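Local coordinates for putative exported protein (Bordetella pertussis, PDB 2DVZ) that probably serves as a periplasmic solute receptor that captures glutamate for a transport system of the tripartite tricarboxylate type, at residues T78-T83 with G244-K249. Sequence-based numbering, arbitrary orientation.
Sequences TLSIAT and GLLAPK. With GLU (glutamic acid), chain G.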
loop_
_atom_site.group_PDB
_atom_site.type_symbol
_atom_site.label_atom_id
_atom_site.label_comp_id
_atom_site.label_asym_id
_atom_site.label_seq_id
_atom_site.Cartn_x
_atom_site.Cartn_y
_atom_site.Cartn_z
ATOM N N THR A 78 8.614 -10.195 -16.849
ATOM C CA THR A 78 7.345 -10.024 -16.166
ATOM C C THR A 78 7.642 -9.807 -14.701
ATOM O O THR A 78 8.081 -10.719 -13.995
ATOM C CB THR A 78 6.396 -11.226 -16.365
ATOM O OG1 THR A 78 6.250 -11.519 -17.783
ATOM C CG2 THR A 78 5.057 -10.948 -15.714
ATOM N N LEU A 79 7.399 -8.587 -14.246
ATOM C CA LEU A 79 7.698 -8.203 -12.868
ATOM C C LEU A 79 6.409 -7.769 -12.199
ATOM O O LEU A 79 5.359 -7.700 -12.841
ATOM C CB LEU A 79 8.724 -7.049 -12.865
ATOM C CG LEU A 79 10.013 -7.300 -13.660
ATOM C CD1 LEU A 79 10.781 -6.039 -13.661
ATOM C CD2 LEU A 79 10.861 -8.377 -13.070
ATOM N N SER A 80 6.477 -7.483 -10.910
ATOM C CA SER A 80 5.291 -7.085 -10.167
ATOM C C SER A 80 5.661 -6.147 -9.023
ATOM O O SER A 80 6.849 -6.011 -8.673
ATOM C CB SER A 80 4.478 -8.310 -9.674
ATOM O OG SER A 80 5.183 -9.046 -8.675
ATOM N N ILE A 81 4.637 -5.464 -8.483
ATOM C CA ILE A 81 4.801 -4.521 -7.384
ATOM C C ILE A 81 4.441 -5.182 -6.067
ATOM O O ILE A 81 3.289 -5.603 -5.886
ATOM C CB ILE A 81 3.959 -3.223 -7.586
ATOM C CG1 ILE A 81 4.261 -2.587 -8.939
ATOM C CG2 ILE A 81 4.283 -2.180 -6.478
ATOM C CD1 ILE A 81 5.753 -2.204 -9.124
ATOM N N ALA A 82 5.429 -5.282 -5.162
ATOM C CA ALA A 82 5.191 -5.811 -3.816
ATOM C C ALA A 82 4.442 -4.765 -3.033
ATOM O O ALA A 82 4.727 -3.561 -3.158
ATOM C CB ALA A 82 6.497 -6.162 -3.100
ATOM N N THR A 83 3.481 -5.231 -2.234
ATOM C CA THR A 83 2.671 -4.377 -1.385
ATOM C C THR A 83 2.521 -5.155 -0.111
ATOM O O THR A 83 2.728 -6.376 -0.109
ATOM C CB THR A 83 1.263 -4.151 -1.962
ATOM O OG1 THR A 83 0.567 -5.396 -1.978
ATOM C CG2 THR A 83 1.306 -3.553 -3.376
ATOM N N GLY A 244 7.463 -1.975 -3.596
ATOM C CA GLY A 244 8.723 -2.403 -4.176
ATOM C C GLY A 244 8.578 -3.277 -5.404
ATOM O O GLY A 244 7.469 -3.519 -5.889
ATOM N N LEU A 245 9.715 -3.768 -5.893
ATOM C CA LEU A 245 9.757 -4.462 -7.148
ATOM C C LEU A 245 10.125 -5.927 -6.903
ATOM O O LEU A 245 11.021 -6.225 -6.142
ATOM C CB LEU A 245 10.721 -3.760 -8.114
ATOM C CG LEU A 245 10.679 -4.209 -9.586
ATOM C CD1 LEU A 245 9.309 -3.992 -10.326
ATOM C CD2 LEU A 245 11.770 -3.515 -10.319
ATOM N N LEU A 246 9.395 -6.820 -7.562
ATOM C CA LEU A 246 9.545 -8.268 -7.401
ATOM C C LEU A 246 9.749 -8.879 -8.757
ATOM O O LEU A 246 9.158 -8.441 -9.761
ATOM C CB LEU A 246 8.261 -8.871 -6.810
ATOM C CG LEU A 246 7.850 -8.403 -5.399
ATOM C CD1 LEU A 246 6.459 -8.966 -5.024
ATOM C CD2 LEU A 246 8.945 -8.695 -4.278
ATOM N N ALA A 247 10.591 -9.894 -8.785
ATOM C CA ALA A 247 10.675 -10.810 -9.922
ATOM C C ALA A 247 10.307 -12.240 -9.451
ATOM O O ALA A 247 10.368 -12.557 -8.230
ATOM C CB ALA A 247 12.085 -10.774 -10.533
ATOM N N PRO A 248 9.939 -13.114 -10.414
ATOM C CA PRO A 248 9.708 -14.501 -10.002
ATOM C C PRO A 248 10.964 -15.110 -9.393
ATOM O O PRO A 248 12.106 -14.731 -9.735
ATOM C CB PRO A 248 9.315 -15.220 -11.322
ATOM C CG PRO A 248 8.902 -14.089 -12.280
ATOM C CD PRO A 248 9.753 -12.916 -11.871
ATOM N N LYS A 249 10.761 -16.031 -8.473
ATOM C CA LYS A 249 11.886 -16.804 -7.919
ATOM C C LYS A 249 12.710 -17.468 -9.065
ATOM O O LYS A 249 12.162 -18.068 -9.995
ATOM C CB LYS A 249 11.358 -17.850 -6.927
ATOM C CG LYS A 249 12.453 -18.656 -6.175
ATOM C CD LYS A 249 12.958 -17.955 -4.861
ATOM C CE LYS A 249 13.296 -19.039 -3.758
ATOM N NZ LYS A 249 12.289 -20.239 -3.679
HETATM N N GLU G . -3.899 -1.641 -0.100
HETATM C CA GLU G . -2.753 -1.724 -1.026
HETATM C C GLU G . -1.430 -1.837 -0.288
HETATM O O GLU G . -0.531 -0.991 -0.339
HETATM C CB GLU G . -2.790 -0.584 -2.039
HETATM C CG GLU G . -4.201 -0.363 -2.614
HETATM C CD GLU G . -4.216 0.174 -4.015
HETATM O OE1 GLU G . -3.108 0.355 -4.562
HETATM O OE2 GLU G . -5.339 0.392 -4.595
HETATM O OXT GLU G . -1.214 -2.870 0.366
HETATM O O HOH W 1 7.069 -10.463 -9.800
#
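Leu-246 O is gripped by the backbone of Ser-80 and, more weakly, by a water: Ser-80 N donates to it over 3.1 Å, and the water donates over 2.9 Å while also hydrogen-bonding Ser-80 OG. That hydroxyl stands between its own backbone N and carbonyl carbon (chi1 68°), which carries it to the water and against Leu-246 CB. The return bond from Leu-246 N to Ser-80 O, 2.9 Å long, completes one hydrogen-bonded antiparallel pair, and Ala-82 with Gly-244 forms the next. There Ala-82 N donates to Gly-244 O over 2.8 Å, from well above the carbonyl plane, and the same oxygen receives a CA-H...O contact from Ile-81. On the face of Ser-80 and Ala-82, Leu-246 CD1 lies 3.4 Å from Ala-82 CB, tighter than usual van der Waals contact. The other face is apolar: Leu-245 CD1 lies 4.2 Å from Ile-81 CD1 and also reaches Leu-79 CB, with CG anti to the backbone N (chi1 -168°) and chi2 near 61° turning that methyl toward them. Strand 78-82 lies between strand 241-248, antiparallel to it, and strand 21-25, parallel to it, as expected in a lobe of a periplasmic binding protein. Thr-83, part of the glutamate pocket, occupies the N-cap position of helix 84-93, whereas Ile-81 and Leu-245 pack on helix 32-48 and on Phe-112 of strand 106-121.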